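Local coordinates for protein putidaredoxin reductase (Pseudomonas putida, PDB 1Q1R) that probably passes electrons from NADH through its bound FAD to putidaredoxin, the iron-sulfur protein that supplies the cytochrome P450cam monooxygenase, at residues F196-H201 against Q333-L338; A258-V262 against T274-I279. All blocks are in the same frame, centred on the assembly; numbering follows the deposited sequence.

Contact 1: residues F196-H201 against Q333-L338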
loop_
_atom_site.group_PDB
_atom_site.type_symbol
_atom_site.label_atom_id
_atom_site.label_comp_id
_atom_site.label_asym_id
_atom_site.label_seq_id
_atom_site.Cartn_x
_atom_site.Cartn_y
_atom_site.Cartn_z
ATOM N N PHE A 196 8.157 -11.072 -16.801
ATOM C CA PHE A 196 6.748 -11.262 -17.125
ATOM C C PHE A 196 6.043 -9.905 -17.235
ATOM O O PHE A 196 5.378 -9.622 -18.236
ATOM C CB PHE A 196 6.065 -12.110 -16.051
ATOM C CG PHE A 196 4.568 -12.040 -16.094
ATOM C CD1 PHE A 196 3.854 -12.684 -17.104
ATOM C CD2 PHE A 196 3.871 -11.296 -15.148
ATOM C CE1 PHE A 196 2.459 -12.583 -17.170
ATOM C CE2 PHE A 196 2.486 -11.186 -15.202
ATOM C CZ PHE A 196 1.777 -11.830 -16.215
ATOM N N TYR A 197 6.190 -9.069 -16.207
ATOM C CA TYR A 197 5.555 -7.751 -16.210
ATOM C C TYR A 197 6.051 -6.853 -17.340
ATOM O O TYR A 197 5.258 -6.223 -18.037
ATOM C CB TYR A 197 5.770 -7.042 -14.871
ATOM C CG TYR A 197 4.904 -7.568 -13.753
ATOM C CD1 TYR A 197 5.440 -8.366 -12.743
ATOM C CD2 TYR A 197 3.543 -7.267 -13.702
ATOM C CE1 TYR A 197 4.640 -8.851 -11.708
ATOM C CE2 TYR A 197 2.735 -7.749 -12.671
ATOM C CZ TYR A 197 3.291 -8.537 -11.680
ATOM O OH TYR A 197 2.501 -9.002 -10.653
ATOM N N GLU A 198 7.364 -6.795 -17.524
ATOM C CA GLU A 198 7.925 -5.968 -18.582
ATOM C C GLU A 198 7.391 -6.387 -19.950
ATOM O O GLU A 198 6.993 -5.541 -20.758
ATOM C CB GLU A 198 9.456 -6.024 -18.524
ATOM C CG GLU A 198 10.014 -5.219 -17.347
ATOM C CD GLU A 198 11.515 -5.355 -17.171
ATOM O OE1 GLU A 198 12.224 -5.512 -18.187
ATOM O OE2 GLU A 198 11.987 -5.286 -16.017
ATOM N N HIS A 199 7.348 -7.690 -20.208
ATOM C CA HIS A 199 6.833 -8.175 -21.485
ATOM C C HIS A 199 5.326 -7.933 -21.578
ATOM O O HIS A 199 4.798 -7.580 -22.631
ATOM C CB HIS A 199 7.139 -9.669 -21.651
ATOM C CG HIS A 199 6.568 -10.269 -22.898
ATOM N ND1 HIS A 199 5.342 -10.898 -22.930
ATOM C CD2 HIS A 199 7.040 -10.304 -24.168
ATOM C CE1 HIS A 199 5.083 -11.294 -24.163
ATOM N NE2 HIS A 199 6.096 -10.945 -24.934
ATOM N N LEU A 200 4.637 -8.125 -20.463
ATOM C CA LEU A 200 3.196 -7.930 -20.416
ATOM C C LEU A 200 2.840 -6.501 -20.857
ATOM O O LEU A 200 2.028 -6.300 -21.763
ATOM C CB LEU A 200 2.717 -8.206 -18.988
ATOM C CG LEU A 200 1.244 -8.366 -18.595
ATOM C CD1 LEU A 200 0.820 -7.144 -17.831
ATOM C CD2 LEU A 200 0.366 -8.622 -19.806
ATOM N N HIS A 201 3.475 -5.520 -20.225
ATOM C CA HIS A 201 3.235 -4.116 -20.529
ATOM C C HIS A 201 3.723 -3.681 -21.912
ATOM O O HIS A 201 2.999 -2.999 -22.638
ATOM C CB HIS A 201 3.871 -3.250 -19.443
ATOM C CG HIS A 201 3.097 -3.238 -18.160
ATOM N ND1 HIS A 201 2.085 -2.335 -17.911
ATOM C CD2 HIS A 201 3.166 -4.035 -17.069
ATOM C CE1 HIS A 201 1.566 -2.577 -16.721
ATOM N NE2 HIS A 201 2.203 -3.605 -16.189
ATOM N N GLN A 333 -3.863 -5.352 -13.068
ATOM C CA GLN A 333 -3.254 -4.798 -14.268
ATOM C C GLN A 333 -3.817 -5.567 -15.460
ATOM O O GLN A 333 -3.742 -6.794 -15.500
ATOM C CB GLN A 333 -1.733 -4.957 -14.204
ATOM C CG GLN A 333 -1.072 -4.196 -13.056
ATOM C CD GLN A 333 0.394 -4.552 -12.900
ATOM O OE1 GLN A 333 1.121 -4.685 -13.886
ATOM N NE2 GLN A 333 0.842 -4.692 -11.658
ATOM N N TYR A 334 -4.389 -4.843 -16.416
ATOM C CA TYR A 334 -4.975 -5.459 -17.601
ATOM C C TYR A 334 -5.889 -6.626 -17.228
ATOM O O TYR A 334 -5.791 -7.711 -17.799
ATOM C CB TYR A 334 -3.876 -5.952 -18.549
ATOM C CG TYR A 334 -2.839 -4.905 -18.885
ATOM C CD1 TYR A 334 -1.526 -5.025 -18.429
ATOM C CD2 TYR A 334 -3.171 -3.789 -19.651
ATOM C CE1 TYR A 334 -0.565 -4.056 -18.731
ATOM C CE2 TYR A 334 -2.221 -2.814 -19.954
ATOM C CZ TYR A 334 -0.922 -2.955 -19.492
ATOM O OH TYR A 334 0.018 -1.999 -19.804
ATOM N N GLU A 335 -6.772 -6.398 -16.262
ATOM C CA GLU A 335 -7.726 -7.414 -15.816
ATOM C C GLU A 335 -7.088 -8.713 -15.324
ATOM O O GLU A 335 -7.758 -9.741 -15.244
ATOM C CB GLU A 335 -8.722 -7.740 -16.936
ATOM C CG GLU A 335 -9.631 -6.582 -17.334
ATOM C CD GLU A 335 -10.523 -6.924 -18.516
ATOM O OE1 GLU A 335 -11.348 -7.856 -18.401
ATOM O OE2 GLU A 335 -10.398 -6.262 -19.569
ATOM N N ILE A 336 -5.799 -8.667 -15.005
ATOM C CA ILE A 336 -5.097 -9.845 -14.509
ATOM C C ILE A 336 -5.159 -9.868 -12.983
ATOM O O ILE A 336 -4.876 -8.868 -12.327
ATOM C CB ILE A 336 -3.620 -9.837 -14.948
ATOM C CG1 ILE A 336 -3.532 -9.989 -16.465
ATOM C CG2 ILE A 336 -2.857 -10.950 -14.244
ATOM C CD1 ILE A 336 -2.118 -9.921 -17.002
ATOM N N GLY A 337 -5.543 -11.012 -12.424
ATOM C CA GLY A 337 -5.632 -11.132 -10.981
ATOM C C GLY A 337 -4.285 -11.423 -10.351
ATOM O O GLY A 337 -3.836 -12.570 -10.312
ATOM N N LEU A 338 -3.634 -10.376 -9.860
ATOM C CA LEU A 338 -2.331 -10.516 -9.227
ATOM C C LEU A 338 -2.485 -10.493 -7.711
ATOM O O LEU A 338 -2.922 -9.493 -7.141
ATOM C CB LEU A 338 -1.421 -9.373 -9.678
ATOM C CG LEU A 338 -1.291 -9.251 -11.203
ATOM C CD1 LEU A 338 -0.703 -7.901 -11.590
ATOM C CD2 LEU A 338 -0.427 -10.388 -11.714
#
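His201 meets Gln333 and Tyr334 where two parts of the glutathione reductase fold adjoin: helix 191-204, which links strands 174-178 and 207-209 of the second parallel sheet (presumably of the NADH-binding domain), and the type I' turn from Gln333 to Ile336 that joins strands 328-333 and 336-342 of the C-terminal domain. Hydrogen bonds engage both imidazole nitrogens. His201 NE2 donates to Gln333 OE1 at 2.8 Å, fairly straight at 161° and near the ring plane, while the amide is tilted against the ring; Ser331 holds the amide's other end, NE2. His201 ND1 also lies 2.8 Å from Tyr334 OH, but that bond is weak and strongly bent. The aromatic contact is an offset edge-to-face pair: the edge of Tyr334 points at one face of His201, with centroids 4.8 Å apart and planes at 60°. Leu162 of helix 159-170 touches both His201 and Gln333. Apolar packing completes the contact. Leu200 slides past Tyr334, its chi1 of -168° turning CG away from the backbone N, and sets CD1 at the ring edge, a tight 3.2 Å from Tyr334 CD1; Leu200 CD2 meets Ile336 CD1 tip to tip at 4.0 Å. Phe196 lies over one face of Tyr197, and Leu338 takes that ring at its edge: Leu338 CD1 sits in the ring plane 3.6 Å from Tyr197 CE2, and Leu338 CD2 lies 3.4 Å from Tyr197 OH.

Contact 2: residues A258-V262 against T274-I279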
loop_
_atom_site.group_PDB
_atom_site.type_symbol
_atom_site.label_atom_id
_atom_site.label_comp_id
_atom_site.label_asym_id
_atom_site.label_seq_id
_atom_site.Cartn_x
_atom_site.Cartn_y
_atom_site.Cartn_z
ATOM N N ALA A 258 7.329 13.894 19.664
ATOM C CA ALA A 258 6.866 13.617 21.017
ATOM C C ALA A 258 7.784 12.639 21.753
ATOM O O ALA A 258 7.445 12.153 22.829
ATOM C CB ALA A 258 5.443 13.072 20.979
ATOM N N GLY A 259 8.939 12.352 21.162
ATOM C CA GLY A 259 9.888 11.446 21.787
ATOM C C GLY A 259 9.579 9.963 21.675
ATOM O O GLY A 259 10.106 9.159 22.446
ATOM N N LEU A 260 8.725 9.590 20.726
ATOM C CA LEU A 260 8.377 8.187 20.537
ATOM C C LEU A 260 9.408 7.555 19.612
ATOM O O LEU A 260 9.954 8.226 18.739
ATOM C CB LEU A 260 6.978 8.062 19.934
ATOM C CG LEU A 260 5.857 8.730 20.733
ATOM C CD1 LEU A 260 4.537 8.539 20.013
ATOM C CD2 LEU A 260 5.790 8.142 22.135
ATOM N N GLN A 261 9.678 6.268 19.803
ATOM C CA GLN A 261 10.662 5.586 18.974
ATOM C C GLN A 261 10.228 5.543 17.515
ATOM O O GLN A 261 9.086 5.201 17.201
ATOM C CB GLN A 261 10.893 4.159 19.472
ATOM C CG GLN A 261 12.209 3.564 18.995
ATOM C CD GLN A 261 12.298 2.070 19.229
ATOM O OE1 GLN A 261 11.882 1.566 20.273
ATOM N NE2 GLN A 261 12.852 1.354 18.259
ATOM N N VAL A 262 11.154 5.882 16.627
ATOM C CA VAL A 262 10.885 5.890 15.198
ATOM C C VAL A 262 12.065 5.302 14.434
ATOM O O VAL A 262 13.217 5.456 14.837
ATOM C CB VAL A 262 10.620 7.330 14.695
ATOM C CG1 VAL A 262 10.587 7.361 13.176
ATOM C CG2 VAL A 262 9.301 7.836 15.253
ATOM N N THR A 274 3.176 2.187 21.158
ATOM C CA THR A 274 4.427 2.836 20.783
ATOM C C THR A 274 5.247 2.926 22.069
ATOM O O THR A 274 4.919 2.275 23.059
ATOM C CB THR A 274 4.194 4.269 20.271
ATOM O OG1 THR A 274 3.679 5.072 21.340
ATOM C CG2 THR A 274 3.198 4.273 19.121
ATOM N N SER A 275 6.299 3.737 22.062
ATOM C CA SER A 275 7.132 3.902 23.250
ATOM C C SER A 275 6.247 4.347 24.409
ATOM O O SER A 275 6.574 4.132 25.578
ATOM C CB SER A 275 8.207 4.960 23.000
ATOM O OG SER A 275 8.933 4.679 21.816
ATOM N N ASP A 276 5.124 4.975 24.069
ATOM C CA ASP A 276 4.172 5.463 25.057
ATOM C C ASP A 276 2.966 4.536 25.103
ATOM O O ASP A 276 2.275 4.347 24.101
ATOM C CB ASP A 276 3.740 6.895 24.709
ATOM C CG ASP A 276 2.750 7.476 25.707
ATOM O OD1 ASP A 276 2.677 8.721 25.811
ATOM O OD2 ASP A 276 2.038 6.700 26.379
ATOM N N PRO A 277 2.698 3.948 26.279
ATOM C CA PRO A 277 1.598 3.019 26.556
ATOM C C PRO A 277 0.219 3.432 26.046
ATOM O O PRO A 277 -0.522 2.604 25.516
ATOM C CB PRO A 277 1.623 2.906 28.078
ATOM C CG PRO A 277 3.076 3.037 28.388
ATOM C CD PRO A 277 3.489 4.188 27.500
ATOM N N LEU A 278 -0.128 4.703 26.213
ATOM C CA LEU A 278 -1.436 5.188 25.785
ATOM C C LEU A 278 -1.490 5.551 24.299
ATOM O O LEU A 278 -2.552 5.897 23.783
ATOM C CB LEU A 278 -1.856 6.407 26.625
ATOM C CG LEU A 278 -1.798 6.343 28.160
ATOM C CD1 LEU A 278 -2.505 5.097 28.672
ATOM C CD2 LEU A 278 -0.352 6.346 28.609
ATOM N N ILE A 279 -0.354 5.472 23.613
ATOM C CA ILE A 279 -0.304 5.806 22.190
ATOM C C ILE A 279 0.032 4.600 21.316
ATOM O O ILE A 279 1.058 3.944 21.508
ATOM C CB ILE A 279 0.751 6.902 21.900
ATOM C CG1 ILE A 279 0.499 8.132 22.779
ATOM C CG2 ILE A 279 0.698 7.298 20.426
ATOM C CD1 ILE A 279 1.593 9.184 22.678
HETATM O O HOH W 1 7.473 4.191 19.000
#
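Leu260 and Gln261 pack against the bend 274-279, just after helix 253-257 ends in a Schellman motif and just before strand 279-281, an edge strand of the parallel FAD-domain sheet of this glutathione reductase fold. Ala258, the first residue to leave the helix, gives its carbonyl O to Arg88, whose NE forms a salt bridge with Asp276 OD1, so one arginine ties the two segments together. Gly259 is the C-prime residue of the motif, and its positive phi (78°) lets the chain leave the helix. Leu260 then supplies most of the apolar contact. Its CG is anti to the carbonyl carbon (chi1 -57°), and the branched end comes in obliquely over the bend: Leu260 CD2 rests 3.5 Å from Asp276 CB, Leu260 CD1 meets Ile279 CD1 at 4.0 Å, and both methyls lie beside Thr274 OG1. Cutting this side chain back to an alanine is likely to open a gap beside Asp276 CB and leave the methyl end of Ile279 without this apolar partner. Besides the OD1 salt bridge, Asp276 OD2 closes an Asx turn by accepting from Leu278 N at 3.0 Å, out of the carboxylate plane, within the type I turn from Asp276 to Ile279. Ile279, beyond Leu260, packs on Leu106 and Leu108 of neighbouring strand 105-108. At Gln261 the contact becomes polar and reaches the surface. Its backbone N donates to Ser275 OG at 2.7 Å, nearly straight at 160°, while the serine oxygen also lies 3.1 Å from Gln261 CB. Beside this bond, water 1 donates to Gln261 O at 2.6 Å and weakly accepts from Ser275 N at 3.3 Å.

Overall arrangement
The two contacts share no helix or strand and lie on opposite sides of the chain's centre, their own centres about 41 Å apart and their nearest atoms about 29 Å apart. Along the sequence both segments of contact 2 fall between the two segments of contact 1. Contact 1 joins distant parts of the chain, and its chemistry is that of a buried domain junction: aromatic rings, branched aliphatics and side-chain hydrogen bonds. Contact 2 is local, fastening two irregular segments beside the edge of the FAD-domain sheet. A leucine gives it a buried side, but its exposed side uses backbone groups, a serine hydroxyl and a water, with no aromatic residue.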